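Local coordinates for outer surface protein (Bacillus cereus ATCC 14579, PDB 1X7F) that is of unknown function but is probably a 6-phospho-N-acetylmuramidase that cleaves the MurNAc-6-phosphate–GlcNAc disaccharide in cell-wall recycling, at residues Arg310-Tyr316 and Lys340-Glu344; Asn335-Gly339 and Asp355-Asn359. All coordinates share one frame; numbering follows the deposited sequence.

Both contacts lie in the C-terminal part of the chain, at one end of its seven-stranded mixed sheet. After the short helix 309-313 the chain turns at 313-316, runs up strand 330-334 and enters the loop 335-344, which serves both contacts in succession. Contact 1 closes its loop when 340-344 returns against 310-316. The chain then follows strand 345-348 and closes contact 2 when 355-359, at the start of strand 358-364, meets 335-339. The two closures therefore cross, their segments alternating. Together they tie the loop between strands 330-334 and 345-348 to helix 309-313 and to strand 358-364, and they touch where K342 packs on N335.

Contact 1: Arg310-Tyr316 and Lys340-Glu344; sequences RKKYKDY and KYKGE
The carbonyl oxygen of K340 accepts a hydrogen bond from NH1 of R310 (2.8 Å) in the conformer described here, to which the other contacts of this side chain also refer. It is a bent bond, with an angle of 135° at the hydrogen, and the oxygen lies 25° out of the guanidinium plane. R310 reaches it by holding CG between its own backbone N and carbonyl carbon (chi1 82°) and extending the chain from there to NE. On the way, R310 CB presses on the peptide of the glycine, 3.4 Å from G343 C, while CD passes beside CB of E344. The two side chains run side by side in the same direction, yet their charged ends meet poorly: R310 NE is 3.6 Å from E344 OE1, which stands well out of the guanidinium plane, a long salt bridge that works through charge alone. OE1 has a stronger partner in R305. Over one face of the guanidinium, toward its rim, lies CD2 of Y341. NZ of K340 comes within 3.8 Å of R310 NH1, a juxtaposition of like charges that would probably cost some energy.

At the other end, K342 reaches out with an extended chain to the turn 313-316 and gives its ammonium to the carbonyl oxygen of K314 (K342 NZ to K314 O 3.0 Å), approaching from above the carbonyl plane. Here a type I turn, Y313 to Y316, is opposed by a type II turn, Y341 to E344, whose G343 has positive phi. Y313 turns the other way, onto helix 282-289, and bonds E291 through its hydroxyl. The contact packs helix 309-313 and the turn after it against the loop leading into strand 345-348, with G343 and E344 held to G334 by backbone hydrogen bonds.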
loop_
_atom_site.group_PDB
_atom_site.type_symbol
_atom_site.label_atom_id
_atom_site.label_comp_id
_atom_site.label_asym_id
_atom_site.label_seq_id
_atom_site.Cartn_x
_atom_site.Cartn_y
_atom_site.Cartn_z
ATOM N N ARG A 310 11.618 -2.843 27.989
ATOM C CA ARG A 310 11.738 -3.301 29.381
ATOM C C ARG A 310 12.790 -2.570 30.214
ATOM O O ARG A 310 12.892 -2.790 31.419
ATOM C CB ARG A 310 11.941 -4.824 29.461
ATOM C CG ARG A 310 13.359 -5.312 29.244
ATOM C CD ARG A 310 13.471 -6.816 29.053
ATOM N NE ARG A 310 14.610 -7.150 28.200
ATOM C CZ ARG A 310 15.786 -7.583 28.640
ATOM N NH1 ARG A 310 15.999 -7.765 29.936
ATOM N NH2 ARG A 310 16.753 -7.850 27.776
ATOM N N LYS A 311 13.573 -1.711 29.572
ATOM C CA LYS A 311 14.462 -0.799 30.281
ATOM C C LYS A 311 13.699 0.370 30.903
ATOM O O LYS A 311 14.015 0.807 32.011
ATOM C CB LYS A 311 15.535 -0.259 29.338
ATOM C CG LYS A 311 16.726 -1.185 29.145
ATOM C CD LYS A 311 17.965 -0.398 28.687
ATOM C CE LYS A 311 17.860 -0.003 27.214
ATOM N NZ LYS A 311 17.564 -1.204 26.382
ATOM N N LYS A 312 12.696 0.870 30.184
ATOM C CA LYS A 312 11.872 1.973 30.661
ATOM C C LYS A 312 10.808 1.537 31.658
ATOM O O LYS A 312 10.329 2.352 32.446
ATOM C CB LYS A 312 11.194 2.697 29.494
ATOM C CG LYS A 312 12.153 3.383 28.541
ATOM C CD LYS A 312 11.460 3.761 27.231
ATOM C CE LYS A 312 10.760 5.096 27.345
ATOM N NZ LYS A 312 11.746 6.199 27.603
ATOM N N TYR A 313 10.437 0.261 31.623
ATOM C CA TYR A 313 9.275 -0.208 32.375
ATOM C C TYR A 313 9.591 -1.183 33.507
ATOM O O TYR A 313 8.683 -1.659 34.188
ATOM C CB TYR A 313 8.199 -0.753 31.420
ATOM C CG TYR A 313 7.558 0.362 30.599
ATOM C CD1 TYR A 313 7.989 0.645 29.298
ATOM C CD2 TYR A 313 6.548 1.162 31.143
ATOM C CE1 TYR A 313 7.415 1.683 28.549
ATOM C CE2 TYR A 313 5.960 2.196 30.401
ATOM C CZ TYR A 313 6.399 2.452 29.110
ATOM O OH TYR A 313 5.825 3.471 28.388
ATOM N N LYS A 314 10.878 -1.439 33.733
ATOM C CA LYS A 314 11.299 -2.463 34.694
ATOM C C LYS A 314 11.051 -2.063 36.153
ATOM O O LYS A 314 10.991 -2.926 37.035
ATOM C CB LYS A 314 12.769 -2.831 34.486
ATOM C CG LYS A 314 13.741 -1.699 34.719
ATOM C CD LYS A 314 15.139 -2.233 34.802
ATOM C CE LYS A 314 16.141 -1.113 34.774
ATOM N NZ LYS A 314 17.423 -1.546 35.409
ATOM N N ASP A 315 10.911 -0.757 36.385
ATOM C CA ASP A 315 10.620 -0.198 37.707
ATOM C C ASP A 315 9.132 -0.230 38.030
ATOM O O ASP A 315 8.745 0.064 39.155
ATOM C CB ASP A 315 11.074 1.261 37.784
ATOM C CG ASP A 315 12.581 1.420 37.783
ATOM O OD1 ASP A 315 13.282 0.618 38.448
ATOM O OD2 ASP A 315 13.141 2.360 37.155
ATOM N N TYR A 316 8.310 -0.566 37.042
ATOM C CA TYR A 316 6.861 -0.427 37.153
ATOM C C TYR A 316 6.142 -1.715 37.571
ATOM O O TYR A 316 6.704 -2.810 37.506
ATOM C CB TYR A 316 6.276 0.148 35.853
ATOM C CG TYR A 316 6.648 1.609 35.633
ATOM C CD1 TYR A 316 7.929 1.967 35.177
ATOM C CD2 TYR A 316 5.737 2.632 35.904
ATOM C CE1 TYR A 316 8.279 3.289 34.978
ATOM C CE2 TYR A 316 6.077 3.962 35.705
ATOM C CZ TYR A 316 7.352 4.285 35.237
ATOM O OH TYR A 316 7.712 5.597 35.060
ATOM N N LYS A 340 14.329 -10.729 35.045
ATOM C CA LYS A 340 15.004 -10.036 33.927
ATOM C C LYS A 340 14.055 -9.609 32.780
ATOM O O LYS A 340 14.333 -8.647 32.055
ATOM C CB LYS A 340 16.092 -10.992 33.384
ATOM C CG LYS A 340 16.979 -10.487 32.255
ATOM C CD LYS A 340 18.271 -9.871 32.787
ATOM C CE LYS A 340 19.086 -9.235 31.652
ATOM N NZ LYS A 340 19.052 -10.039 30.384
ATOM N N TYR A 341 12.942 -10.318 32.610
ATOM C CA TYR A 341 12.066 -10.109 31.454
ATOM C C TYR A 341 10.777 -9.363 31.775
ATOM O O TYR A 341 9.950 -9.158 30.903
ATOM C CB TYR A 341 11.798 -11.450 30.715
ATOM C CG TYR A 341 13.105 -12.083 30.343
ATOM C CD1 TYR A 341 13.578 -13.199 31.030
ATOM C CD2 TYR A 341 13.927 -11.499 29.371
ATOM C CE1 TYR A 341 14.800 -13.740 30.731
ATOM C CE2 TYR A 341 15.166 -12.035 29.068
ATOM C CZ TYR A 341 15.588 -13.166 29.748
ATOM O OH TYR A 341 16.802 -13.709 29.473
ATOM N N LYS A 342 10.612 -8.962 33.029
ATOM C CA LYS A 342 9.530 -8.067 33.407
ATOM C C LYS A 342 9.566 -6.791 32.535
ATOM O O LYS A 342 10.614 -6.142 32.393
ATOM C CB LYS A 342 9.647 -7.685 34.878
ATOM C CG LYS A 342 8.637 -6.600 35.319
ATOM C CD LYS A 342 8.803 -6.290 36.787
ATOM C CE LYS A 342 8.353 -4.902 37.084
ATOM N NZ LYS A 342 8.784 -4.451 38.439
ATOM N N GLY A 343 8.415 -6.465 31.945
ATOM C CA GLY A 343 8.273 -5.277 31.126
ATOM C C GLY A 343 8.660 -5.543 29.681
ATOM O O GLY A 343 8.592 -4.630 28.870
ATOM N N GLU A 344 9.075 -6.777 29.358
ATOM C CA GLU A 344 9.362 -7.119 27.964
ATOM C C GLU A 344 8.032 -7.320 27.270
ATOM O O GLU A 344 7.238 -8.176 27.670
ATOM C CB GLU A 344 10.271 -8.368 27.802
ATOM C CG GLU A 344 10.510 -8.774 26.341
ATOM C CD GLU A 344 11.518 -9.915 26.159
ATOM O OE1 GLU A 344 12.687 -9.779 26.556
ATOM O OE2 GLU A 344 11.154 -10.954 25.578
#

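Contact 2: Asn335-Gly339 and Asp355-Asn359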
loop_
_atom_site.group_PDB
_atom_site.type_symbol
_atom_site.label_atom_id
_atom_site.label_comp_id
_atom_site.label_asym_id
_atom_site.label_seq_id
_atom_site.Cartn_x
_atom_site.Cartn_y
_atom_site.Cartn_z
ATOM N N ASN A 335 5.513 -9.869 33.329
ATOM C CA ASN A 335 4.981 -9.321 34.562
ATOM C C ASN A 335 5.993 -9.402 35.715
ATOM O O ASN A 335 7.134 -9.810 35.493
ATOM C CB ASN A 335 3.621 -9.974 34.880
ATOM C CG ASN A 335 3.715 -11.472 35.197
ATOM O OD1 ASN A 335 2.836 -12.240 34.808
ATOM N ND2 ASN A 335 4.738 -11.880 35.930
ATOM N N ASN A 336 5.575 -9.037 36.927
ATOM C CA ASN A 336 6.450 -9.016 38.114
ATOM C C ASN A 336 7.237 -10.301 38.386
ATOM O O ASN A 336 8.288 -10.273 39.036
ATOM C CB ASN A 336 5.650 -8.653 39.372
ATOM C CG ASN A 336 5.102 -7.233 39.337
ATOM O OD1 ASN A 336 5.505 -6.400 38.514
ATOM N ND2 ASN A 336 4.170 -6.952 40.234
ATOM N N SER A 337 6.735 -11.425 37.892
ATOM C CA SER A 337 7.352 -12.699 38.203
ATOM C C SER A 337 8.303 -13.163 37.079
ATOM O O SER A 337 8.818 -14.276 37.129
ATOM C CB SER A 337 6.277 -13.738 38.525
ATOM O OG SER A 337 5.656 -14.187 37.332
ATOM N N PHE A 338 8.550 -12.300 36.087
ATOM C CA PHE A 338 9.438 -12.646 34.971
ATOM C C PHE A 338 10.889 -12.129 35.137
ATOM O O PHE A 338 11.656 -12.123 34.171
ATOM C CB PHE A 338 8.840 -12.213 33.620
ATOM C CG PHE A 338 9.026 -13.242 32.500
ATOM C CD1 PHE A 338 9.926 -14.298 32.631
ATOM C CD2 PHE A 338 8.322 -13.119 31.301
ATOM C CE1 PHE A 338 10.101 -15.232 31.603
ATOM C CE2 PHE A 338 8.482 -14.052 30.271
ATOM C CZ PHE A 338 9.375 -15.119 30.433
ATOM N N GLY A 339 11.258 -11.725 36.357
ATOM C CA GLY A 339 12.616 -11.243 36.677
ATOM C C GLY A 339 13.225 -10.301 35.649
ATOM O O GLY A 339 12.700 -9.225 35.396
ATOM N N ASP A 355 1.949 -19.255 30.172
ATOM C CA ASP A 355 3.134 -18.900 30.950
ATOM C C ASP A 355 2.691 -17.830 31.929
ATOM O O ASP A 355 2.378 -16.704 31.537
ATOM C CB ASP A 355 4.276 -18.409 30.032
ATOM C CG ASP A 355 5.593 -18.202 30.779
ATOM O OD1 ASP A 355 6.658 -18.268 30.132
ATOM O OD2 ASP A 355 5.671 -17.958 32.004
ATOM N N GLU A 356 2.621 -18.187 33.209
ATOM C CA GLU A 356 2.083 -17.271 34.227
ATOM C C GLU A 356 2.980 -16.046 34.435
ATOM O O GLU A 356 2.590 -15.102 35.113
ATOM C CB GLU A 356 1.830 -17.987 35.569
ATOM C CG GLU A 356 0.829 -19.148 35.542
ATOM C CD GLU A 356 -0.612 -18.741 35.251
ATOM O OE1 GLU A 356 -1.049 -17.633 35.646
ATOM O OE2 GLU A 356 -1.328 -19.555 34.629
ATOM N N ARG A 357 4.170 -16.067 33.838
ATOM C CA ARG A 357 5.106 -14.927 33.914
ATOM C C ARG A 357 4.829 -13.816 32.883
ATOM O O ARG A 357 5.540 -12.798 32.819
ATOM C CB ARG A 357 6.544 -15.446 33.796
ATOM C CG ARG A 357 6.908 -16.478 34.905
ATOM C CD ARG A 357 8.204 -17.239 34.661
ATOM N NE ARG A 357 8.260 -17.772 33.301
ATOM C CZ ARG A 357 9.313 -18.370 32.768
ATOM N NH1 ARG A 357 10.431 -18.520 33.481
ATOM N NH2 ARG A 357 9.254 -18.805 31.506
ATOM N N LYS A 358 3.787 -14.019 32.080
ATOM C CA LYS A 358 3.338 -13.043 31.101
ATOM C C LYS A 358 1.891 -12.631 31.364
ATOM O O LYS A 358 1.066 -13.472 31.713
ATOM C CB LYS A 358 3.448 -13.618 29.695
ATOM C CG LYS A 358 4.840 -14.086 29.317
ATOM C CD LYS A 358 4.911 -14.399 27.837
ATOM C CE LYS A 358 6.138 -15.212 27.497
ATOM N NZ LYS A 358 6.208 -15.458 26.034
ATOM N N ASN A 359 1.592 -11.343 31.196
ATOM C CA ASN A 359 0.208 -10.855 31.171
ATOM C C ASN A 359 -0.238 -10.640 29.720
ATOM O O ASN A 359 0.532 -10.119 28.911
ATOM C CB ASN A 359 0.083 -9.528 31.933
ATOM C CG ASN A 359 0.241 -9.677 33.451
ATOM O OD1 ASN A 359 0.363 -8.672 34.146
ATOM N ND2 ASN A 359 0.238 -10.910 33.968
#
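F338 lays its ring against R357, and this close packing lies at the surface of the protein. CB of R357 makes a CH-pi contact over one face, 3.8 Å from the F338 ring centroid, and the chain then bends at chi3 (-48°), which sets the guanidinium beside the CE1 edge of the ring, on the same side as CB. CE1 of F338 sits 3.4 Å above the centre of the R357 guanidinium, the two planes 30° apart. What fixes the rotation of that group is D355, gripped side-on: NE of R357 bonds the syn lone pair of D355 OD2 at 2.9 Å, and NH2 of R357 bonds D355 OD1 at 3.0 Å, almost in the guanidinium plane. OD2 also accepts from the backbone N of R357, which makes an Asx turn at the head of the type I turn D355 to K358. This turn leads into strand 358-364, an antiparallel neighbour of strand 330-334 in the mixed sheet.

The buried part is formed by N335, K358 and N359. N335 N reaches R357 O (3.0 Å) in a nearly straight bond, and CB of N335 lies against the amide of N359. CG and CE of K358 each come 3.8 Å from F338 CE2; its amine bonds Q346 and Q326. Contacts are sparser at exposed S337, whose OG comes no nearer than 3.5 Å to R357 CA.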